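Sortase family protein (Streptococcus agalactiae serogroup V, PDB 3RBJ) probably acts as a pilus-assembling class C sortase, a membrane-anchored cysteine transpeptidase, represented here by its extracellular catalytic domain with the predicted active-site nucleophile replaced. Local coordinates at residues H86-R91 and Y155-G160; A128-H133 and D188-L193; P90-D95 and D146-G151. The protein carries 6 engineered substitutions. All coordinates share one frame; numbering follows the deposited sequence.

Contact 1 of 3, residues H86-R91 and Y155-G160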
loop_
_atom_site.group_PDB
_atom_site.type_symbol
_atom_site.label_atom_id
_atom_site.label_comp_id
_atom_site.label_asym_id
_atom_site.label_seq_id
_atom_site.Cartn_x
_atom_site.Cartn_y
_atom_site.Cartn_z
ATOM N N HIS A 86 -1.029 -7.226 -4.142
ATOM C CA HIS A 86 -2.455 -6.856 -4.269
ATOM C C HIS A 86 -3.003 -6.624 -2.893
ATOM O O HIS A 86 -2.412 -7.123 -1.923
ATOM C CB HIS A 86 -3.301 -7.854 -5.078
ATOM C CG HIS A 86 -3.054 -9.286 -4.748
ATOM N ND1 HIS A 86 -4.066 -10.144 -4.360
ATOM C CD2 HIS A 86 -1.923 -10.028 -4.773
ATOM C CE1 HIS A 86 -3.565 -11.348 -4.149
ATOM N NE2 HIS A 86 -2.266 -11.304 -4.395
ATOM N N VAL A 87 -4.045 -5.793 -2.801
ATOM C CA VAL A 87 -4.648 -5.447 -1.532
ATOM C C VAL A 87 -6.065 -5.989 -1.492
ATOM O O VAL A 87 -6.861 -5.739 -2.397
ATOM C CB VAL A 87 -4.635 -3.949 -1.235
ATOM C CG1 VAL A 87 -3.225 -3.512 -0.957
ATOM C CG2 VAL A 87 -5.064 -3.114 -2.413
ATOM N N ILE A 88 -6.342 -6.762 -0.435
ATOM C CA ILE A 88 -7.639 -7.422 -0.216
ATOM C C ILE A 88 -8.318 -6.615 0.899
ATOM O O ILE A 88 -7.624 -6.120 1.779
ATOM C CB ILE A 88 -7.409 -8.895 0.202
ATOM C CG1 ILE A 88 -6.563 -9.635 -0.859
ATOM C CG2 ILE A 88 -8.749 -9.662 0.509
ATOM C CD1 ILE A 88 -5.068 -9.844 -0.504
ATOM N N ILE A 89 -9.636 -6.422 0.827
ATOM C CA ILE A 89 -10.387 -5.593 1.805
ATOM C C ILE A 89 -11.732 -6.245 1.912
ATOM O O ILE A 89 -12.642 -5.849 1.186
ATOM C CB ILE A 89 -10.690 -4.116 1.296
ATOM C CG1 ILE A 89 -9.539 -3.477 0.505
ATOM C CG2 ILE A 89 -11.161 -3.179 2.423
ATOM C CD1 ILE A 89 -8.389 -3.282 1.252
ATOM N N PRO A 90 -11.871 -7.281 2.780
ATOM C CA PRO A 90 -13.168 -7.982 2.787
ATOM C C PRO A 90 -14.370 -7.080 3.052
ATOM O O PRO A 90 -15.399 -7.276 2.443
ATOM C CB PRO A 90 -13.012 -9.030 3.912
ATOM C CG PRO A 90 -11.536 -9.281 3.977
ATOM C CD PRO A 90 -10.890 -7.939 3.664
ATOM N N ARG A 91 -14.269 -6.103 3.949
ATOM C CA ARG A 91 -15.430 -5.220 4.232
ATOM C C ARG A 91 -16.081 -4.730 2.922
ATOM O O ARG A 91 -17.300 -4.700 2.824
ATOM C CB ARG A 91 -15.020 -4.021 5.132
ATOM C CG ARG A 91 -16.009 -2.814 5.195
ATOM C CD ARG A 91 -17.279 -3.081 6.048
ATOM N NE ARG A 91 -16.996 -3.208 7.490
ATOM C CZ ARG A 91 -17.761 -3.894 8.368
ATOM N NH1 ARG A 91 -18.870 -4.497 7.982
ATOM N NH2 ARG A 91 -17.430 -3.966 9.658
ATOM N N TYR A 155 -5.555 -6.793 3.937
ATOM C CA TYR A 155 -4.406 -7.653 3.764
ATOM C C TYR A 155 -3.667 -7.272 2.530
ATOM O O TYR A 155 -4.241 -6.710 1.583
ATOM C CB TYR A 155 -4.825 -9.123 3.671
ATOM C CG TYR A 155 -5.740 -9.485 4.796
ATOM C CD1 TYR A 155 -5.247 -10.015 5.976
ATOM C CD2 TYR A 155 -7.105 -9.245 4.698
ATOM C CE1 TYR A 155 -6.086 -10.315 7.017
ATOM C CE2 TYR A 155 -7.975 -9.562 5.730
ATOM C CZ TYR A 155 -7.453 -10.084 6.894
ATOM O OH TYR A 155 -8.306 -10.362 7.920
ATOM N N ILE A 156 -2.394 -7.605 2.524
ATOM C CA ILE A 156 -1.591 -7.354 1.371
ATOM C C ILE A 156 -0.894 -8.600 1.013
ATOM O O ILE A 156 -0.220 -9.141 1.859
ATOM C CB ILE A 156 -0.527 -6.315 1.674
ATOM C CG1 ILE A 156 -1.225 -4.961 1.781
ATOM C CG2 ILE A 156 0.502 -6.351 0.587
ATOM C CD1 ILE A 156 -0.565 -3.944 2.742
ATOM N N GLU A 157 -1.011 -9.026 -0.242
ATOM C CA GLU A 157 -0.227 -10.147 -0.719
ATOM C C GLU A 157 0.911 -9.638 -1.554
ATOM O O GLU A 157 0.696 -8.887 -2.508
ATOM C CB GLU A 157 -1.092 -11.096 -1.525
ATOM C CG GLU A 157 -0.497 -12.469 -1.739
ATOM C CD GLU A 157 -1.331 -13.592 -1.105
ATOM O OE1 GLU A 157 -2.576 -13.451 -0.997
ATOM O OE2 GLU A 157 -0.722 -14.607 -0.709
ATOM N N HIS A 158 2.128 -9.993 -1.169
ATOM C CA HIS A 158 3.290 -9.619 -1.946
ATOM C C HIS A 158 4.177 -10.817 -2.186
ATOM O O HIS A 158 3.839 -11.953 -1.767
ATOM C CB HIS A 158 4.055 -8.417 -1.317
ATOM C CG HIS A 158 4.466 -8.642 0.111
ATOM N ND1 HIS A 158 5.520 -9.456 0.467
ATOM C CD2 HIS A 158 3.939 -8.189 1.272
ATOM C CE1 HIS A 158 5.641 -9.470 1.777
ATOM N NE2 HIS A 158 4.689 -8.716 2.288
ATOM N N ILE A 159 5.308 -10.572 -2.849
ATOM C CA ILE A 159 6.218 -11.635 -3.315
ATOM C C ILE A 159 6.583 -12.579 -2.152
ATOM O O ILE A 159 6.835 -13.756 -2.325
ATOM C CB ILE A 159 7.494 -11.044 -3.923
ATOM C CG1 ILE A 159 8.461 -12.123 -4.400
ATOM C CG2 ILE A 159 8.276 -10.282 -2.879
ATOM C CD1 ILE A 159 8.094 -12.792 -5.642
ATOM N N GLY A 160 6.596 -12.018 -0.963
ATOM C CA GLY A 160 7.082 -12.706 0.201
ATOM C C GLY A 160 5.916 -13.329 0.923
ATOM O O GLY A 160 6.114 -13.992 1.910
#

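Contact 2 of 3, residues A128-H133 and D188-L193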
loop_
_atom_site.group_PDB
_atom_site.type_symbol
_atom_site.label_atom_id
_atom_site.label_comp_id
_atom_site.label_asym_id
_atom_site.label_seq_id
_atom_site.Cartn_x
_atom_site.Cartn_y
_atom_site.Cartn_z
ATOM N N ALA A 128 3.363 2.383 4.625
ATOM C CA ALA A 128 3.047 2.262 3.195
ATOM C C ALA A 128 1.806 3.059 2.780
ATOM O O ALA A 128 0.790 3.001 3.443
ATOM C CB ALA A 128 2.900 0.805 2.787
ATOM N N VAL A 129 1.860 3.806 1.689
ATOM C CA VAL A 129 0.646 4.504 1.270
ATOM C C VAL A 129 0.200 4.098 -0.114
ATOM O O VAL A 129 1.000 4.100 -1.075
ATOM C CB VAL A 129 0.757 6.042 1.283
ATOM C CG1 VAL A 129 -0.617 6.629 1.013
ATOM C CG2 VAL A 129 1.313 6.580 2.674
ATOM N N LEU A 130 -1.075 3.746 -0.236
ATOM C CA LEU A 130 -1.636 3.331 -1.517
ATOM C C LEU A 130 -2.823 4.203 -1.909
ATOM O O LEU A 130 -3.755 4.389 -1.126
ATOM C CB LEU A 130 -2.058 1.861 -1.465
ATOM C CG LEU A 130 -1.132 0.917 -0.696
ATOM C CD1 LEU A 130 -1.811 -0.423 -0.454
ATOM C CD2 LEU A 130 0.183 0.730 -1.437
ATOM N N THR A 131 -2.783 4.736 -3.126
ATOM C CA THR A 131 -3.855 5.588 -3.626
ATOM C C THR A 131 -4.676 4.872 -4.694
ATOM O O THR A 131 -4.390 3.727 -5.045
ATOM C CB THR A 131 -3.306 6.902 -4.210
ATOM O OG1 THR A 131 -2.563 6.625 -5.403
ATOM C CG2 THR A 131 -2.400 7.595 -3.203
ATOM N N ALA A 132 -5.695 5.553 -5.205
ATOM C CA ALA A 132 -6.558 4.983 -6.233
ATOM C C ALA A 132 -7.674 5.976 -6.541
ATOM O O ALA A 132 -7.824 6.988 -5.855
ATOM C CB ALA A 132 -6.938 3.555 -5.874
ATOM N N HIS A 133 -8.454 5.680 -7.574
ATOM C CA HIS A 133 -9.558 6.545 -7.974
ATOM C C HIS A 133 -10.771 6.022 -7.210
ATOM O O HIS A 133 -11.025 4.818 -7.178
ATOM C CB HIS A 133 -9.826 6.503 -9.479
ATOM C CG HIS A 133 -8.825 7.262 -10.293
ATOM N ND1 HIS A 133 -8.199 8.400 -9.830
ATOM C CD2 HIS A 133 -8.340 7.048 -11.538
ATOM C CE1 HIS A 133 -7.373 8.853 -10.756
ATOM N NE2 HIS A 133 -7.440 8.050 -11.803
ATOM N N ASP A 188 4.158 0.088 12.514
ATOM C CA ASP A 188 4.061 -0.479 11.182
ATOM C C ASP A 188 2.647 -0.254 10.624
ATOM O O ASP A 188 1.632 -0.895 11.069
ATOM C CB ASP A 188 4.467 -1.958 11.251
ATOM C CG ASP A 188 4.147 -2.745 9.978
ATOM O OD1 ASP A 188 3.701 -2.153 8.970
ATOM O OD2 ASP A 188 4.310 -3.977 10.011
ATOM N N HIS A 189 2.559 0.633 9.628
ATOM C CA HIS A 189 1.223 1.042 9.177
ATOM C C HIS A 189 1.070 0.929 7.663
ATOM O O HIS A 189 2.065 0.917 6.945
ATOM C CB HIS A 189 0.998 2.497 9.544
ATOM C CG HIS A 189 0.676 2.748 10.973
ATOM N ND1 HIS A 189 -0.564 2.486 11.525
ATOM C CD2 HIS A 189 1.415 3.298 11.964
ATOM C CE1 HIS A 189 -0.567 2.845 12.796
ATOM N NE2 HIS A 189 0.621 3.354 13.082
ATOM N N VAL A 190 -0.175 0.888 7.169
ATOM C CA VAL A 190 -0.425 1.224 5.727
ATOM C C VAL A 190 -1.704 2.006 5.611
ATOM O O VAL A 190 -2.700 1.649 6.249
ATOM C CB VAL A 190 -0.407 0.012 4.756
ATOM C CG1 VAL A 190 -1.483 -0.961 5.056
ATOM C CG2 VAL A 190 -0.505 0.452 3.324
ATOM N N THR A 191 -1.590 3.144 4.923
ATOM C CA THR A 191 -2.678 4.063 4.647
ATOM C C THR A 191 -3.296 3.845 3.208
ATOM O O THR A 191 -2.585 3.878 2.207
ATOM C CB THR A 191 -2.176 5.527 4.800
ATOM O OG1 THR A 191 -1.783 5.769 6.187
ATOM C CG2 THR A 191 -3.230 6.550 4.312
ATOM N N LEU A 192 -4.609 3.619 3.146
ATOM C CA LEU A 192 -5.382 3.596 1.903
ATOM C C LEU A 192 -5.946 5.028 1.661
ATOM O O LEU A 192 -6.582 5.649 2.543
ATOM C CB LEU A 192 -6.491 2.533 1.949
ATOM C CG LEU A 192 -6.181 1.104 2.466
ATOM C CD1 LEU A 192 -7.416 0.138 2.461
ATOM C CD2 LEU A 192 -4.982 0.376 1.806
ATOM N N LEU A 193 -5.709 5.580 0.490
ATOM C CA LEU A 193 -6.009 6.985 0.320
ATOM C C LEU A 193 -6.890 7.131 -0.916
ATOM O O LEU A 193 -6.744 6.379 -1.871
ATOM C CB LEU A 193 -4.702 7.801 0.198
ATOM C CG LEU A 193 -4.738 9.325 -0.126
ATOM C CD1 LEU A 193 -3.605 10.099 0.561
ATOM C CD2 LEU A 193 -4.744 9.653 -1.563
#

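Contact 3 of 3, residues P90-D95 and D146-G151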
loop_
_atom_site.group_PDB
_atom_site.type_symbol
_atom_site.label_atom_id
_atom_site.label_comp_id
_atom_site.label_asym_id
_atom_site.label_seq_id
_atom_site.Cartn_x
_atom_site.Cartn_y
_atom_site.Cartn_z
ATOM N N PRO A 90 -11.871 -7.281 2.780
ATOM C CA PRO A 90 -13.168 -7.982 2.787
ATOM C C PRO A 90 -14.370 -7.080 3.052
ATOM O O PRO A 90 -15.399 -7.276 2.443
ATOM C CB PRO A 90 -13.012 -9.030 3.912
ATOM C CG PRO A 90 -11.536 -9.281 3.977
ATOM C CD PRO A 90 -10.890 -7.939 3.664
ATOM N N ARG A 91 -14.269 -6.103 3.949
ATOM C CA ARG A 91 -15.430 -5.220 4.232
ATOM C C ARG A 91 -16.081 -4.730 2.922
ATOM O O ARG A 91 -17.300 -4.700 2.824
ATOM C CB ARG A 91 -15.020 -4.021 5.132
ATOM C CG ARG A 91 -16.009 -2.814 5.195
ATOM C CD ARG A 91 -17.279 -3.081 6.048
ATOM N NE ARG A 91 -16.996 -3.208 7.490
ATOM C CZ ARG A 91 -17.761 -3.894 8.368
ATOM N NH1 ARG A 91 -18.870 -4.497 7.982
ATOM N NH2 ARG A 91 -17.430 -3.966 9.658
ATOM N N ILE A 92 -15.277 -4.327 1.926
ATOM C CA ILE A 92 -15.894 -3.876 0.669
ATOM C C ILE A 92 -15.666 -4.790 -0.546
ATOM O O ILE A 92 -15.710 -4.331 -1.695
ATOM C CB ILE A 92 -15.547 -2.410 0.318
ATOM C CG1 ILE A 92 -14.096 -2.312 -0.151
ATOM C CG2 ILE A 92 -15.864 -1.459 1.508
ATOM C CD1 ILE A 92 -13.632 -0.888 -0.546
ATOM N N ASN A 93 -15.448 -6.078 -0.299
ATOM C CA ASN A 93 -15.316 -7.062 -1.376
ATOM C C ASN A 93 -14.312 -6.706 -2.499
ATOM O O ASN A 93 -14.563 -7.009 -3.676
ATOM C CB ASN A 93 -16.691 -7.359 -2.023
ATOM C CG ASN A 93 -17.636 -8.168 -1.111
ATOM O OD1 ASN A 93 -17.480 -9.387 -0.936
ATOM N ND2 ASN A 93 -18.662 -7.490 -0.569
ATOM N N GLN A 94 -13.203 -6.070 -2.167
ATOM C CA GLN A 94 -12.212 -5.689 -3.187
ATOM C C GLN A 94 -10.924 -6.459 -3.036
ATOM O O GLN A 94 -10.346 -6.503 -1.948
ATOM C CB GLN A 94 -11.832 -4.202 -3.120
ATOM C CG GLN A 94 -12.796 -3.203 -3.745
ATOM C CD GLN A 94 -13.210 -3.535 -5.178
ATOM O OE1 GLN A 94 -12.366 -3.806 -6.036
ATOM N NE2 GLN A 94 -14.524 -3.495 -5.446
ATOM N N ASP A 95 -10.456 -7.022 -4.142
ATOM C CA ASP A 95 -9.109 -7.554 -4.232
ATOM C C ASP A 95 -8.397 -7.009 -5.483
ATOM O O ASP A 95 -8.690 -7.429 -6.631
ATOM C CB ASP A 95 -9.156 -9.077 -4.254
ATOM C CG ASP A 95 -7.780 -9.697 -4.396
ATOM O OD1 ASP A 95 -6.739 -8.979 -4.572
ATOM O OD2 ASP A 95 -7.743 -10.932 -4.321
ATOM N N ASP A 146 -15.259 4.475 2.038
ATOM C CA ASP A 146 -15.921 5.216 3.104
ATOM C C ASP A 146 -16.755 4.291 3.984
ATOM O O ASP A 146 -17.327 4.719 4.986
ATOM C CB ASP A 146 -16.804 6.321 2.520
ATOM C CG ASP A 146 -18.102 5.787 1.945
ATOM O OD1 ASP A 146 -19.108 5.745 2.684
ATOM O OD2 ASP A 146 -18.116 5.410 0.755
ATOM N N LYS A 147 -16.819 3.019 3.603
ATOM C CA LYS A 147 -17.581 2.030 4.356
ATOM C C LYS A 147 -16.691 1.280 5.342
ATOM O O LYS A 147 -17.177 0.681 6.301
ATOM C CB LYS A 147 -18.263 1.042 3.407
ATOM C CG LYS A 147 -19.743 1.311 3.190
ATOM C CD LYS A 147 -19.975 2.153 1.946
ATOM C CE LYS A 147 -21.377 2.741 1.930
ATOM N NZ LYS A 147 -22.101 2.418 0.669
ATOM N N VAL A 148 -15.385 1.318 5.098
ATOM C CA VAL A 148 -14.429 0.646 5.959
ATOM C C VAL A 148 -14.431 1.366 7.303
ATOM O O VAL A 148 -14.409 2.571 7.360
ATOM C CB VAL A 148 -13.019 0.528 5.337
ATOM C CG1 VAL A 148 -12.101 -0.288 6.246
ATOM C CG2 VAL A 148 -13.083 -0.151 3.969
ATOM N N THR A 149 -14.536 0.607 8.386
ATOM C CA THR A 149 -14.656 1.185 9.729
ATOM C C THR A 149 -13.495 0.757 10.662
ATOM O O THR A 149 -12.789 -0.233 10.391
ATOM C CB THR A 149 -16.035 0.869 10.329
ATOM O OG1 THR A 149 -16.066 1.328 11.682
ATOM C CG2 THR A 149 -16.268 -0.586 10.332
ATOM N N VAL A 150 -13.259 1.505 11.736
ATOM C CA VAL A 150 -12.124 1.139 12.613
ATOM C C VAL A 150 -12.389 -0.269 13.130
ATOM O O VAL A 150 -13.532 -0.637 13.350
ATOM C CB VAL A 150 -11.830 2.171 13.757
ATOM C CG1 VAL A 150 -11.648 3.576 13.149
ATOM C CG2 VAL A 150 -12.919 2.134 14.869
ATOM N N GLY A 151 -11.328 -1.062 13.244
ATOM C CA GLY A 151 -11.474 -2.474 13.594
ATOM C C GLY A 151 -11.537 -3.387 12.373
ATOM O O GLY A 151 -11.233 -4.569 12.487
#

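Contact 1 of 3, residues H86-R91 and Y155-G160
Tyr155, Glu157 and His86 carry most of this antiparallel strand pairing, all three on one face of the sheet together with Ile88. Two hydrogen-bonded pairs set the register. His86 N gives to Glu157 O at 2.9 Å and Glu157 N returns the bond to His86 O at 2.9 Å; further along, Ile88 N and Tyr155 O pair at 2.9 Å, with the reverse bond from Tyr155 N to Ile88 O slightly longer. The imidazole of His86 lies against its cross-strand neighbour, Glu157. With chi1 at 44° it sits between the backbone N and the carbonyl carbon, which swings one ring face over Glu157 CB, 3.1 Å from NE2, a tight approach. The two side chains run the same way, and the carboxylate plane is only 11° from that of the ring. His86 NE2 and Glu157 OE1 stay 4.0 Å apart, so this is closeness without a bond. The other ring nitrogen, ND1, is bonded to Asp95 OD1 on the next strand, while Glu157 OE1 has a long, weak ion pair with Lys162. Tyr155 meets the start of the 3-10 segment that follows the opposite strand through its ring edge: Pro90 CD lies in the ring plane, 3.9 Å from CE2, the two side chains crossing at about a right angle. Between the tyrosine and the glutamate, Ile88 CD1 packs against Tyr155 CB. On the reverse face Val87 CG1 meets Ile156 CG1 at 3.7 Å, two aliphatic branches lying alongside. The chemistry is therefore two-sided: apolar branches face inward, whereas the mixed aromatic and charged side holds an imidazole whose rotation is fixed by Asp95 and whose protonation the two nearby carboxylates would probably encourage.

Contact 2 of 3, residues A128-H133 and D188-L193
His189 opens the parallel pairing through its backbone, its O accepting Ala128 N at 3.0 Å; the imidazole itself leads off to Glu187 and to Gly209 O. Val190 comes next, level with Ala128. Its CG2 branch lies by Ala128 CB and Leu130 CD1 but is modelled too close to Ala128 O, so its exact place is doubtful. Thr191 turns to the other face of the sheet, where its hydroxyl is bonded to His127 NE2. Its carbonyl takes Leu130 N at 2.9 Å, the N-H pointing almost straight down the C=O axis (C=O...N angle 174°). Leu192 returns to the face of Val190, and its CD2 lies 4.0 Å from Leu130 CD1; the two side chains lie side by side, Leu192 also touching Phe154 and Leu130 also touching Val111. Leu193 N then gives to Leu130 O at 2.8 Å. With CG anti to its backbone N (chi1 174°), Leu193 runs alongside Thr131 and brings CD2 to within 3.5 Å of Thr131 CG2, while its CB touches Val129 CG1. These are adjacent parallel strands of the sortase beta-barrel: one leads into the predicted catalytic His133, the other toward the engineered Ala195, in place of the predicted acyl-thioester cysteine.

Contact 3 of 3, residues P90-D95 and D146-G151
Ile92 and Val148 supply the apolar part of this contact. Ile92 CG2 meets Val148 CG2 at 3.9 Å with the two side chains at about a right angle, and the same methyl reaches Lys147 CB at 4.0 Å, also crosswise, before the lysine chain leads away. The second kind of contact is made by the long arm of Arg91. Extended at its first torsion (chi1 164°), Arg91 lays CG 3.9 Å from Val148 CA, and CD passes Lys147 O at 3.8 Å without a polar bond. Bends at chi2 and chi3 then carry the guanidinium toward Thr149, whose CG2 lies 3.6 Å from NH2. No hydrogen bond joins the two segments; the polar link runs through Asp152, just beyond the second one. Asp152 OD1 forms a salt bridge with Arg91 NH2 while OD2 accepts Thr149 N, so a single carboxylate fixes both the arginine and the loop it lies on. Within the first segment, Asn93 N bonds to Pro90 O at 3.0 Å, and Asn93 and Gln94 together face Ile89 in a G1 beta bulge. The contact thus sets the turn joining strands 85-89 and 94-100 against the loop that enters strand 153-158, with Val148 also touching Ile89 of the former and Val167 of strand 161-173.

In the fold
Beyond the N-terminal helices the chain enters strand 85-89, where contact 1 begins; the turn at its end starts contact 3, sharing Pro90 and Arg91, and leads into strand 94-100, which pairs beside strand 85-89. Strand 126-131 then starts contact 2. Segment 146-151 completes contact 3, which nests inside contact 1 while overlapping its first segment; segment 155-160 completes contact 1 by pairing strand 85-89 with strand 153-158, the two ends of the sheet order; strand 188-196 completes contact 2, whose loop crosses both others. Inside, Val87, Ile89 and Ile156 of contact 1 pack on Leu130, Leu192 and Val190 of contact 2, linking the sheet's closing seam to the strands that lead to the predicted active site.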